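Local coordinates for protein archaeal actin homolog (PDB 2FSJ) that binds ATP and polymerises, in a nucleoside-triphosphate-dependent way, into bundles of helical actin-like filaments, at residues G192-V197 with I301-G306; T202-I207 with L218-Q223; N146-V151 with V158-I163. All blocks are in the same frame, centred on the assembly; numbering follows the deposited sequence.

Contact 1: G192-V197 with I301-G306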
ATOM      1  N   GLY A 192      12.730   6.914 -14.810  1.00 15.56           N
ATOM      2  CA  GLY A 192      12.574   6.731 -13.373  1.00 14.95           C
ATOM      3  C   GLY A 192      12.134   5.281 -13.164  1.00 14.19           C
ATOM      4  O   GLY A 192      11.274   4.787 -13.859  1.00 13.31           O
ATOM      5  N   VAL A 193      12.683   4.626 -12.167  1.00 12.79           N
ATOM      6  CA  VAL A 193      12.278   3.293 -11.802  1.00 12.35           C
ATOM      7  C   VAL A 193      11.808   3.310 -10.352  1.00 11.73           C
ATOM      8  O   VAL A 193      12.583   3.567  -9.412  1.00 10.70           O
ATOM      9  CB  VAL A 193      13.409   2.220 -12.043  1.00 11.65           C
ATOM     10  CG1 VAL A 193      12.889   0.824 -11.658  1.00 12.50           C
ATOM     11  CG2 VAL A 193      13.856   2.215 -13.477  1.00 14.00           C
ATOM     12  N   VAL A 194      10.518   3.043 -10.165  1.00 10.45           N
ATOM     13  CA  VAL A 194       9.904   3.024  -8.845  1.00 11.47           C
ATOM     14  C   VAL A 194       9.791   1.579  -8.400  1.00 11.59           C
ATOM     15  O   VAL A 194       9.167   0.777  -9.094  1.00 11.30           O
ATOM     16  CB  VAL A 194       8.472   3.653  -8.865  1.00 10.99           C
ATOM     17  CG1 VAL A 194       7.852   3.578  -7.475  1.00 13.24           C
ATOM     18  CG2 VAL A 194       8.559   5.163  -9.341  1.00 13.92           C
ATOM     19  N   ILE A 195      10.424   1.250  -7.278  1.00 12.06           N
ATOM     20  CA  ILE A 195      10.512  -0.111  -6.760  1.00 12.28           C
ATOM     21  C   ILE A 195       9.729  -0.153  -5.437  1.00 13.41           C
ATOM     22  O   ILE A 195      10.155   0.411  -4.421  1.00 14.39           O
ATOM     23  CB  ILE A 195      11.982  -0.505  -6.566  1.00 12.84           C
ATOM     24  CG1 ILE A 195      12.756  -0.399  -7.890  1.00 13.18           C
ATOM     25  CG2 ILE A 195      12.069  -1.937  -6.002  1.00 14.72           C
ATOM     26  CD1 ILE A 195      14.264  -0.370  -7.715  1.00 15.08           C
ATOM     27  N   ASP A 196       8.539  -0.743  -5.467  1.00 12.94           N
ATOM     28  CA  ASP A 196       7.615  -0.724  -4.318  1.00 14.16           C
ATOM     29  C   ASP A 196       7.612  -2.096  -3.653  1.00 14.13           C
ATOM     30  O   ASP A 196       7.017  -3.022  -4.165  1.00 13.56           O
ATOM     31  CB  ASP A 196       6.251  -0.397  -4.866  1.00 14.20           C
ATOM     32  CG  ASP A 196       5.224  -0.091  -3.805  1.00 19.88           C
ATOM     33  OD1 ASP A 196       5.435  -0.392  -2.609  1.00 26.11           O
ATOM     34  OD2 ASP A 196       4.145   0.460  -4.125  1.00 24.21           O
ATOM     35  N   VAL A 197       8.310  -2.229  -2.535  1.00 15.59           N
ATOM     36  CA  VAL A 197       8.461  -3.510  -1.880  1.00 16.62           C
ATOM     37  C   VAL A 197       7.339  -3.609  -0.852  1.00 17.37           C
ATOM     38  O   VAL A 197       7.337  -2.888   0.160  1.00 19.80           O
ATOM     39  CB  VAL A 197       9.831  -3.680  -1.132  1.00 16.78           C
ATOM     40  CG1 VAL A 197       9.923  -5.092  -0.598  1.00 16.77           C
ATOM     41  CG2 VAL A 197      10.993  -3.462  -2.069  1.00 19.06           C
ATOM     42  N   ILE A 301      13.795   4.872  -7.314  1.00 15.32           N
ATOM     43  CA  ILE A 301      12.908   5.396  -6.300  1.00 15.22           C
ATOM     44  C   ILE A 301      12.283   4.261  -5.477  1.00 14.45           C
ATOM     45  O   ILE A 301      11.266   3.675  -5.852  1.00 13.22           O
ATOM     46  CB  ILE A 301      11.834   6.304  -6.943  1.00 15.96           C
ATOM     47  CG1 ILE A 301      12.482   7.399  -7.807  1.00 14.66           C
ATOM     48  CG2 ILE A 301      10.931   6.908  -5.878  1.00 18.83           C
ATOM     49  CD1 ILE A 301      11.557   8.028  -8.838  1.00 19.40           C
ATOM     50  N   PRO A 302      12.926   3.902  -4.385  1.00 15.35           N
ATOM     51  CA  PRO A 302      12.368   2.852  -3.530  1.00 16.01           C
ATOM     52  C   PRO A 302      11.243   3.390  -2.668  1.00 17.58           C
ATOM     53  O   PRO A 302      11.413   4.408  -1.979  1.00 16.81           O
ATOM     54  CB  PRO A 302      13.554   2.413  -2.700  1.00 17.08           C
ATOM     55  CG  PRO A 302      14.780   3.053  -3.433  1.00 16.63           C
ATOM     56  CD  PRO A 302      14.268   4.319  -3.950  1.00 15.77           C
ATOM     57  N   VAL A 303      10.101   2.710  -2.725  1.00 18.60           N
ATOM     58  CA  VAL A 303       8.918   3.071  -1.966  1.00 19.61           C
ATOM     59  C   VAL A 303       8.344   1.807  -1.326  1.00 20.71           C
ATOM     60  O   VAL A 303       8.917   0.738  -1.435  1.00 19.98           O
ATOM     61  CB  VAL A 303       7.842   3.791  -2.805  1.00 20.34           C
ATOM     62  CG1 VAL A 303       8.329   5.181  -3.350  1.00 22.43           C
ATOM     63  CG2 VAL A 303       7.287   2.924  -3.916  1.00 19.85           C
ATOM     64  N   GLY A 304       7.254   1.962  -0.583  1.00 23.03           N
ATOM     65  CA  GLY A 304       6.675   0.855   0.165  1.00 23.82           C
ATOM     66  C   GLY A 304       7.338   0.636   1.512  1.00 25.13           C
ATOM     67  O   GLY A 304       8.475   1.120   1.773  1.00 25.04           O
ATOM     68  N   GLY A 305       6.650  -0.157   2.351  1.00 25.58           N
ATOM     69  CA  GLY A 305       7.152  -0.575   3.670  1.00 25.63           C
ATOM     70  C   GLY A 305       8.478  -1.330   3.680  1.00 25.61           C
ATOM     71  O   GLY A 305       9.334  -1.117   4.554  1.00 25.25           O
ATOM     72  N   GLY A 306       8.679  -2.200   2.701  1.00 24.43           N
ATOM     73  CA  GLY A 306       9.936  -2.910   2.529  1.00 24.07           C
ATOM     74  C   GLY A 306      11.164  -2.042   2.279  1.00 24.10           C
ATOM     75  O   GLY A 306      12.260  -2.392   2.650  1.00 23.67           O
TER
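Val303 and Asp196 meet where two parallel strands run out beside the nucleotide site, showing a binding loop built on the end of a sheet. CG2 of Val303 lies 3.6 Å from Asp196 CB and reaches Val194 CG1 at 3.7 Å, bridging two residues of one face. A chi1 of -64° sets CG1 anti to the carbonyl carbon and leaves CG2 between it and the backbone N, facing Asp196. Asp196 OD1 passes close over Gly304, 3.3 Å from its CA; OD2 is bonded to a glycerol, probably from the crystallisation liquor, and weakly to Gln171 NE2.

Behind these side chains stands a parallel ladder in which Ile195 turns both its N and its O to strand 297-303: N donates to Ile301 O, and O receives Val303 N at 2.9 Å, nearly straight at 174°. Val197 N then binds Val303 O, which also takes a bond from Ser307 OG. Gly306 N reaches Val197 O at 3.0 Å, tying the glycine turn to the strand end. Gly304 has backbone angles that suit glycine (phi 84°), and Asp196 OD1 and Val197 O close in where a CB would lie; Gly306 lies against Val197 CB. Gly305 and Gly306 belong to the ATP site.

Strand 202-208 pairs with the other edge of 191-197, while Ile195 and Val197 pack on Phe314 and helix 307-310 follows from the turn.

Contact 2: T202-I207 with L218-Q223; sequences TDVLTI and LSFSLQ
Val204 and Phe220 make the CH-pi contact of this hairpin pairing, which illustrates how an antiparallel ladder can hand over from backbone to side-chain bonds. The CB of Val204 sits over one face of the Phe220 ring, 3.9 Å from its centroid and 18° off the normal. Both methyls lie on that same side, out beyond the rim: CG2 approaches CE1 and CG1 approaches CZ, each at 3.7 Å. With chi1 at 51°, Phe220 CG lies between its own backbone N and carbonyl carbon, and this turns the ring back over the valine; Leu222 CG comes to the ring edge.

Backbone bonds join two hydrogen-bonded pairs, Thr202 with Leu222 and Val204 with Phe220, each through two N-H...O bonds. The straightest of the four, at 176°, runs from Leu222 N to Thr202 O.

Side chains take over at the other end. Ser219 OG accepts Thr206 N at 3.0 Å and is also bonded to Val215 O, while Thr206 OG1 donates to Leu218 O at 2.8 Å from above the carbonyl plane. Thr206 CB and CG2 meanwhile lean on Leu218 CB, the nearer approach being CB to CB at 3.6 Å.

On the face carrying Asp203 and Ser221 a water links the two, donating to Asp203 OD1 at 2.9 Å and lying 2.7 Å from Ser221 OG.

Helix 268-290 covers the opposite face, with Ile282, Asn285, Ile286 and Asn289 meeting Thr202, Leu222, Val204 and Phe220 in turn. Leu205 and Ile207 pack on helix 173-182, and strand 191-197 continues the sheet beyond 202-208.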
ATOM      1  N   THR A 202       6.499  -7.194  -5.128  1.00 18.81           N
ATOM      2  CA  THR A 202       7.293  -6.032  -5.449  1.00 17.33           C
ATOM      3  C   THR A 202       6.912  -5.486  -6.853  1.00 16.56           C
ATOM      4  O   THR A 202       7.110  -6.128  -7.880  1.00 16.91           O
ATOM      5  CB  THR A 202       8.809  -6.368  -5.341  1.00 18.24           C
ATOM      6  OG1 THR A 202       9.126  -6.736  -3.981  1.00 15.26           O
ATOM      7  CG2 THR A 202       9.682  -5.082  -5.648  1.00 16.33           C
ATOM      8  N   ASP A 203       6.355  -4.282  -6.859  1.00 15.82           N
ATOM      9  CA  ASP A 203       5.794  -3.653  -8.062  1.00 14.45           C
ATOM     10  C   ASP A 203       6.878  -2.714  -8.573  1.00 13.06           C
ATOM     11  O   ASP A 203       7.320  -1.774  -7.857  1.00 10.69           O
ATOM     12  CB  ASP A 203       4.551  -2.890  -7.654  1.00 14.13           C
ATOM     13  CG  ASP A 203       3.714  -2.458  -8.820  1.00 20.88           C
ATOM     14  OD1 ASP A 203       2.891  -3.305  -9.273  1.00 24.10           O
ATOM     15  OD2 ASP A 203       3.835  -1.314  -9.354  1.00 19.82           O
ATOM     16  N   VAL A 204       7.286  -2.937  -9.811  1.00 11.59           N
ATOM     17  CA  VAL A 204       8.322  -2.133 -10.446  1.00 11.76           C
ATOM     18  C   VAL A 204       7.672  -1.387 -11.590  1.00 11.58           C
ATOM     19  O   VAL A 204       7.172  -2.000 -12.551  1.00 10.46           O
ATOM     20  CB  VAL A 204       9.466  -2.984 -10.936  1.00 10.64           C
ATOM     21  CG1 VAL A 204      10.551  -2.122 -11.665  1.00 10.67           C
ATOM     22  CG2 VAL A 204      10.038  -3.836  -9.754  1.00 13.09           C
ATOM     23  N   LEU A 205       7.667  -0.071 -11.475  1.00 11.28           N
ATOM     24  CA  LEU A 205       7.121   0.781 -12.511  1.00 11.77           C
ATOM     25  C   LEU A 205       8.236   1.652 -13.098  1.00 12.15           C
ATOM     26  O   LEU A 205       8.876   2.454 -12.378  1.00 10.82           O
ATOM     27  CB  LEU A 205       5.986   1.631 -11.952  1.00 12.89           C
ATOM     28  CG  LEU A 205       5.473   2.460 -13.128  1.00 18.67           C
ATOM     29  CD1 LEU A 205       4.162   2.004 -13.708  1.00 19.21           C
ATOM     30  CD2 LEU A 205       5.630   3.932 -12.963  1.00 19.96           C
ATOM     31  N   THR A 206       8.491   1.445 -14.389  1.00 11.13           N
ATOM     32  CA  THR A 206       9.457   2.256 -15.142  1.00 11.69           C
ATOM     33  C   THR A 206       8.688   3.332 -15.888  1.00 11.47           C
ATOM     34  O   THR A 206       7.714   3.052 -16.552  1.00 10.82           O
ATOM     35  CB  THR A 206      10.272   1.358 -16.080  1.00 10.86           C
ATOM     36  OG1 THR A 206      11.069   0.480 -15.283  1.00 12.04           O
ATOM     37  CG2 THR A 206      11.293   2.163 -16.927  1.00 11.85           C
ATOM     38  N   ILE A 207       9.115   4.565 -15.678  1.00 13.00           N
ATOM     39  CA  ILE A 207       8.490   5.761 -16.236  1.00 13.30           C
ATOM     40  C   ILE A 207       9.483   6.564 -17.094  1.00 12.86           C
ATOM     41  O   ILE A 207      10.632   6.740 -16.725  1.00 11.76           O
ATOM     42  CB  ILE A 207       7.900   6.588 -15.056  1.00 14.72           C
ATOM     43  CG1 ILE A 207       6.765   7.496 -15.511  1.00 17.21           C
ATOM     44  CG2 ILE A 207       8.983   7.327 -14.279  1.00 15.77           C
ATOM     45  CD1 ILE A 207       5.992   8.169 -14.323  1.00 19.07           C
ATOM     46  N   LEU A 218       8.946  -2.364 -19.508  1.00 14.91           N
ATOM     47  CA  LEU A 218       9.970  -2.325 -18.463  1.00 14.73           C
ATOM     48  C   LEU A 218       9.312  -2.250 -17.084  1.00 13.75           C
ATOM     49  O   LEU A 218       9.971  -1.902 -16.128  1.00 11.73           O
ATOM     50  CB  LEU A 218      10.897  -1.110 -18.654  1.00 15.37           C
ATOM     51  CG  LEU A 218      11.741  -1.111 -19.951  1.00 15.48           C
ATOM     52  CD1 LEU A 218      12.670   0.082 -19.973  1.00 16.11           C
ATOM     53  CD2 LEU A 218      12.500  -2.399 -20.140  1.00 14.56           C
ATOM     54  N   SER A 219       8.026  -2.598 -17.012  1.00 12.84           N
ATOM     55  CA  SER A 219       7.259  -2.499 -15.778  1.00 12.31           C
ATOM     56  C   SER A 219       6.674  -3.871 -15.516  1.00 12.36           C
ATOM     57  O   SER A 219       6.260  -4.560 -16.429  1.00 12.56           O
ATOM     58  CB  SER A 219       6.150  -1.422 -15.899  1.00 12.91           C
ATOM     59  OG  SER A 219       6.726  -0.140 -16.161  1.00 12.33           O
ATOM     60  N   PHE A 220       6.626  -4.283 -14.268  1.00 13.39           N
ATOM     61  CA  PHE A 220       6.335  -5.694 -13.962  1.00 14.25           C
ATOM     62  C   PHE A 220       6.157  -5.879 -12.457  1.00 14.98           C
ATOM     63  O   PHE A 220       6.484  -4.971 -11.686  1.00 13.00           O
ATOM     64  CB  PHE A 220       7.480  -6.611 -14.472  1.00 14.47           C
ATOM     65  CG  PHE A 220       8.865  -6.178 -14.023  1.00 16.04           C
ATOM     66  CD1 PHE A 220       9.425  -6.639 -12.841  1.00 16.85           C
ATOM     67  CD2 PHE A 220       9.622  -5.325 -14.808  1.00 16.58           C
ATOM     68  CE1 PHE A 220      10.700  -6.215 -12.463  1.00 16.54           C
ATOM     69  CE2 PHE A 220      10.865  -4.917 -14.418  1.00 17.74           C
ATOM     70  CZ  PHE A 220      11.392  -5.327 -13.257  1.00 14.84           C
ATOM     71  N   SER A 221       5.669  -7.046 -12.044  1.00 15.55           N
ATOM     72  CA  SER A 221       5.337  -7.327 -10.639  1.00 17.94           C
ATOM     73  C   SER A 221       6.039  -8.595 -10.281  1.00 20.39           C
ATOM     74  O   SER A 221       5.857  -9.597 -10.988  1.00 20.50           O
ATOM     75  CB  SER A 221       3.831  -7.537 -10.441  1.00 18.87           C
ATOM     76  OG  SER A 221       3.522  -7.810  -9.050  1.00 21.48           O
ATOM     77  N   LEU A 222       6.887  -8.544  -9.244  1.00 20.65           N
ATOM     78  CA  LEU A 222       7.632  -9.707  -8.795  1.00 21.01           C
ATOM     79  C   LEU A 222       6.875 -10.318  -7.620  1.00 20.44           C
ATOM     80  O   LEU A 222       6.433  -9.620  -6.725  1.00 21.27           O
ATOM     81  CB  LEU A 222       9.035  -9.299  -8.359  1.00 21.78           C
ATOM     82  CG  LEU A 222       9.935  -8.628  -9.394  1.00 21.31           C
ATOM     83  CD1 LEU A 222      11.232  -8.139  -8.733  1.00 22.35           C
ATOM     84  CD2 LEU A 222      10.203  -9.571 -10.565  1.00 23.31           C
ATOM     85  N   GLN A 223       6.705 -11.625  -7.607  1.00 21.62           N
ATOM     86  CA  GLN A 223       5.939 -12.252  -6.537  1.00 22.18           C
ATOM     87  C   GLN A 223       6.837 -12.574  -5.324  1.00 22.25           C
ATOM     88  O   GLN A 223       7.019 -13.753  -4.937  1.00 22.29           O
ATOM     89  CB  GLN A 223       5.169 -13.478  -7.070  1.00 24.20           C
ATOM     90  CG  GLN A 223       4.209 -13.124  -8.290  1.00 26.30           C
ATOM     91  CD  GLN A 223       3.088 -12.157  -7.932  1.00 31.50           C
ATOM     92  OE1 GLN A 223       2.373 -12.380  -6.959  1.00 31.63           O
ATOM     93  NE2 GLN A 223       2.932 -11.052  -8.733  1.00 34.28           N
TER
HETATM   94  O   HOH W   1       1.962  -5.774  -8.119  1.00 29.19           O

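Contact 3: N146-V151 with V158-I163; sequences NKVLTV and VRQFNI
Thr150 and Gln160 stand side by side on one face of a beta hairpin and are joined by a hydrogen bond, a clear case of polar cross-strand pairing at a non-hydrogen-bonded position. Thr150 OG1 donates to Gln160 OE1 at 2.8 Å, in the plane of the amide and on a lone pair, with a C=O...O angle of 117°. The glutamine chain is extended, its CG anti to the backbone N (chi1 -150°), which carries the amide across to the threonine.

Apolar contacts flank this bond: Val148 CG1 packs against Gln160 CG, and Thr150 CG2 touches Val158 CG1 at 3.6 Å. The opposite face is largely apolar, with Leu149, Val151, Phe161 and Ile163 on it; Lys147 and Arg159 start there but lead away. Leu149 CD1 meets Ile163 CD1 at 3.6 Å, and Val151 CG2 comes to the edge of the Phe161 ring, 4.0 Å from CE2.

Backbone bonds are paired at Leu149 with Phe161 and at Val151 with Arg159; the shortest of these is Leu149 N to Phe161 O at 2.7 Å. Ile163 N reaches Lys147 O at 3.1 Å, and beyond it Asn146 N makes only a weak bond to Ile163 O.

Polar ends lead out of the pairing: Arg159 forms a salt bridge with Glu157 and a cation-pi contact with Trp109, Lys147 NZ binds the carbonyls of Glu142 and Glu145, and Asn162 ND2 binds Asp121 OD1.

Strand 147-152 is an outermost strand of the seven-stranded mixed sheet within the chain, and 158-170 lies between it and strand 120-128. Helix 101-111 packs under the apolar face, Leu108 touching both Leu149 and Phe161.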
ATOM      1  N   ASN A 146     -20.907   6.603  -8.980  1.00 16.65           N
ATOM      2  CA  ASN A 146     -22.359   6.854  -8.914  1.00 18.44           C
ATOM      3  C   ASN A 146     -23.082   5.891  -7.994  1.00 18.22           C
ATOM      4  O   ASN A 146     -24.208   5.462  -8.302  1.00 18.33           O
ATOM      5  CB  ASN A 146     -22.959   6.740 -10.313  1.00 19.77           C
ATOM      6  CG  ASN A 146     -22.323   7.694 -11.274  1.00 22.57           C
ATOM      7  OD1 ASN A 146     -21.776   7.283 -12.330  1.00 31.30           O
ATOM      8  ND2 ASN A 146     -22.363   8.962 -10.935  1.00 24.33           N
ATOM      9  N   LYS A 147     -22.402   5.502  -6.901  1.00 16.63           N
ATOM     10  CA  LYS A 147     -23.029   4.749  -5.821  1.00 16.32           C
ATOM     11  C   LYS A 147     -23.121   5.667  -4.617  1.00 16.92           C
ATOM     12  O   LYS A 147     -22.195   6.419  -4.349  1.00 17.17           O
ATOM     13  CB  LYS A 147     -22.210   3.552  -5.402  1.00 15.45           C
ATOM     14  CG  LYS A 147     -21.883   2.508  -6.475  1.00 17.55           C
ATOM     15  CD  LYS A 147     -23.020   1.913  -7.204  1.00 17.15           C
ATOM     16  CE  LYS A 147     -22.539   0.916  -8.301  1.00 16.48           C
ATOM     17  NZ  LYS A 147     -22.443   1.565  -9.602  1.00 16.07           N
ATOM     18  N   VAL A 148     -24.216   5.540  -3.873  1.00 16.48           N
ATOM     19  CA  VAL A 148     -24.344   6.130  -2.548  1.00 16.59           C
ATOM     20  C   VAL A 148     -23.912   5.122  -1.493  1.00 15.97           C
ATOM     21  O   VAL A 148     -24.461   4.037  -1.382  1.00 16.10           O
ATOM     22  CB  VAL A 148     -25.785   6.579  -2.302  1.00 16.23           C
ATOM     23  CG1 VAL A 148     -26.038   6.982  -0.866  1.00 18.67           C
ATOM     24  CG2 VAL A 148     -26.118   7.756  -3.251  1.00 19.67           C
ATOM     25  N   LEU A 149     -22.883   5.471  -0.748  1.00 15.59           N
ATOM     26  CA  LEU A 149     -22.426   4.641   0.350  1.00 15.98           C
ATOM     27  C   LEU A 149     -22.898   5.196   1.657  1.00 14.50           C
ATOM     28  O   LEU A 149     -22.681   6.366   1.958  1.00 14.57           O
ATOM     29  CB  LEU A 149     -20.908   4.638   0.379  1.00 17.08           C
ATOM     30  CG  LEU A 149     -20.135   4.320  -0.908  1.00 22.37           C
ATOM     31  CD1 LEU A 149     -18.654   4.082  -0.452  1.00 25.09           C
ATOM     32  CD2 LEU A 149     -20.686   3.137  -1.677  1.00 24.42           C
ATOM     33  N   THR A 150     -23.569   4.371   2.432  1.00 14.16           N
ATOM     34  CA  THR A 150     -24.134   4.782   3.703  1.00 14.98           C
ATOM     35  C   THR A 150     -23.453   3.964   4.781  1.00 15.13           C
ATOM     36  O   THR A 150     -23.626   2.740   4.815  1.00 15.78           O
ATOM     37  CB  THR A 150     -25.606   4.451   3.713  1.00 15.15           C
ATOM     38  OG1 THR A 150     -26.218   5.106   2.583  1.00 17.95           O
ATOM     39  CG2 THR A 150     -26.260   5.022   4.919  1.00 18.39           C
ATOM     40  N   VAL A 151     -22.709   4.636   5.649  1.00 13.66           N
ATOM     41  CA  VAL A 151     -21.962   3.959   6.711  1.00 13.36           C
ATOM     42  C   VAL A 151     -22.593   4.302   8.071  1.00 13.22           C
ATOM     43  O   VAL A 151     -22.782   5.481   8.389  1.00 13.74           O
ATOM     44  CB  VAL A 151     -20.501   4.425   6.715  1.00 12.48           C
ATOM     45  CG1 VAL A 151     -19.661   3.621   7.710  1.00 14.76           C
ATOM     46  CG2 VAL A 151     -19.919   4.394   5.318  1.00 14.30           C
ATOM     47  N   VAL A 158     -25.008   7.933  11.189  1.00 18.87           N
ATOM     48  CA  VAL A 158     -24.927   7.600   9.766  1.00 18.97           C
ATOM     49  C   VAL A 158     -24.210   8.721   9.030  1.00 18.91           C
ATOM     50  O   VAL A 158     -24.512   9.893   9.199  1.00 17.96           O
ATOM     51  CB  VAL A 158     -26.334   7.431   9.136  1.00 19.15           C
ATOM     52  CG1 VAL A 158     -26.300   7.352   7.622  1.00 21.26           C
ATOM     53  CG2 VAL A 158     -27.026   6.228   9.740  1.00 21.34           C
ATOM     54  N   ARG A 159     -23.242   8.331   8.198  1.00 16.90           N
ATOM     55  CA  ARG A 159     -22.594   9.225   7.287  1.00 16.63           C
ATOM     56  C   ARG A 159     -22.768   8.675   5.863  1.00 16.69           C
ATOM     57  O   ARG A 159     -22.516   7.496   5.594  1.00 16.81           O
ATOM     58  CB  ARG A 159     -21.123   9.345   7.639  1.00 16.53           C
ATOM     59  CG  ARG A 159     -20.850  10.004   8.973  1.00 18.19           C
ATOM     60  CD  ARG A 159     -19.378  10.211   9.287  1.00 18.61           C
ATOM     61  NE  ARG A 159     -19.209  10.394  10.704  1.00 17.27           N
ATOM     62  CZ  ARG A 159     -18.074  10.235  11.379  1.00 16.78           C
ATOM     63  NH1 ARG A 159     -16.926   9.981  10.777  1.00 19.59           N
ATOM     64  NH2 ARG A 159     -18.098  10.358  12.670  1.00 18.07           N
ATOM     65  N   GLN A 160     -23.125   9.548   4.951  1.00 15.72           N
ATOM     66  CA  GLN A 160     -23.405   9.173   3.582  1.00 16.97           C
ATOM     67  C   GLN A 160     -22.482   9.859   2.563  1.00 16.88           C
ATOM     68  O   GLN A 160     -22.215  11.075   2.655  1.00 17.04           O
ATOM     69  CB  GLN A 160     -24.892   9.467   3.285  1.00 17.65           C
ATOM     70  CG  GLN A 160     -25.456   8.556   2.282  1.00 19.71           C
ATOM     71  CD  GLN A 160     -26.994   8.575   2.215  1.00 20.65           C
ATOM     72  OE1 GLN A 160     -27.653   7.533   2.209  1.00 24.22           O
ATOM     73  NE2 GLN A 160     -27.521   9.732   2.130  1.00 18.70           N
ATOM     74  N   PHE A 161     -22.004   9.091   1.586  1.00 15.94           N
ATOM     75  CA  PHE A 161     -21.014   9.545   0.597  1.00 16.26           C
ATOM     76  C   PHE A 161     -21.503   9.161  -0.806  1.00 18.62           C
ATOM     77  O   PHE A 161     -21.845   7.982  -1.078  1.00 17.42           O
ATOM     78  CB  PHE A 161     -19.630   8.894   0.885  1.00 16.84           C
ATOM     79  CG  PHE A 161     -19.171   9.040   2.317  1.00 14.40           C
ATOM     80  CD1 PHE A 161     -18.454  10.183   2.736  1.00 12.58           C
ATOM     81  CD2 PHE A 161     -19.464   8.066   3.252  1.00 12.54           C
ATOM     82  CE1 PHE A 161     -18.011  10.309   4.037  1.00 12.59           C
ATOM     83  CE2 PHE A 161     -19.022   8.194   4.592  1.00 15.35           C
ATOM     84  CZ  PHE A 161     -18.319   9.348   4.982  1.00 14.02           C
ATOM     85  N   ASN A 162     -21.563  10.153  -1.686  1.00 18.66           N
ATOM     86  CA  ASN A 162     -21.945   9.979  -3.079  1.00 20.84           C
ATOM     87  C   ASN A 162     -20.697  10.019  -3.890  1.00 20.77           C
ATOM     88  O   ASN A 162     -20.014  11.067  -3.993  1.00 20.67           O
ATOM     89  CB  ASN A 162     -22.876  11.075  -3.570  1.00 20.98           C
ATOM     90  CG  ASN A 162     -23.316  10.876  -5.055  1.00 26.22           C
ATOM     91  OD1 ASN A 162     -23.337   9.748  -5.605  1.00 33.84           O
ATOM     92  ND2 ASN A 162     -23.663  11.976  -5.701  1.00 33.02           N
ATOM     93  N   ILE A 163     -20.324   8.871  -4.417  1.00 21.79           N
ATOM     94  CA  ILE A 163     -19.090   8.808  -5.151  1.00 22.55           C
ATOM     95  C   ILE A 163     -19.445   9.231  -6.562  1.00 23.54           C
ATOM     96  O   ILE A 163     -20.102   8.460  -7.269  1.00 25.26           O
ATOM     97  CB  ILE A 163     -18.502   7.357  -5.144  1.00 23.22           C
ATOM     98  CG1 ILE A 163     -18.384   6.830  -3.690  1.00 25.36           C
ATOM     99  CG2 ILE A 163     -17.226   7.384  -5.932  1.00 21.54           C
ATOM    100  CD1 ILE A 163     -17.476   5.557  -3.459  1.00 28.48           C
TER

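In the fold
Contacts 1 and 2 belong to a single four-stranded sheet and are joined where strands 191-197 and 202-208 pair: their centres are about 9 Å apart, and Val194 N lies 2.8 Å from Leu205 O in a probable hydrogen bond. Contact 1 ends in the ATP site itself, where Gly305 lies about 4 Å from the side chain of Gln331 and about 7 Å from that of Asp32. Contact 2 lies at the far side of the sheet, the Thr202 side chain about 7 Å from that of Ser307. Contact 3 belongs to the seven-stranded sheet, its centre about 33 Å from that of contact 1 across the middle of the chain, consistent with the two-domain actin fold that holds nucleotide between its halves.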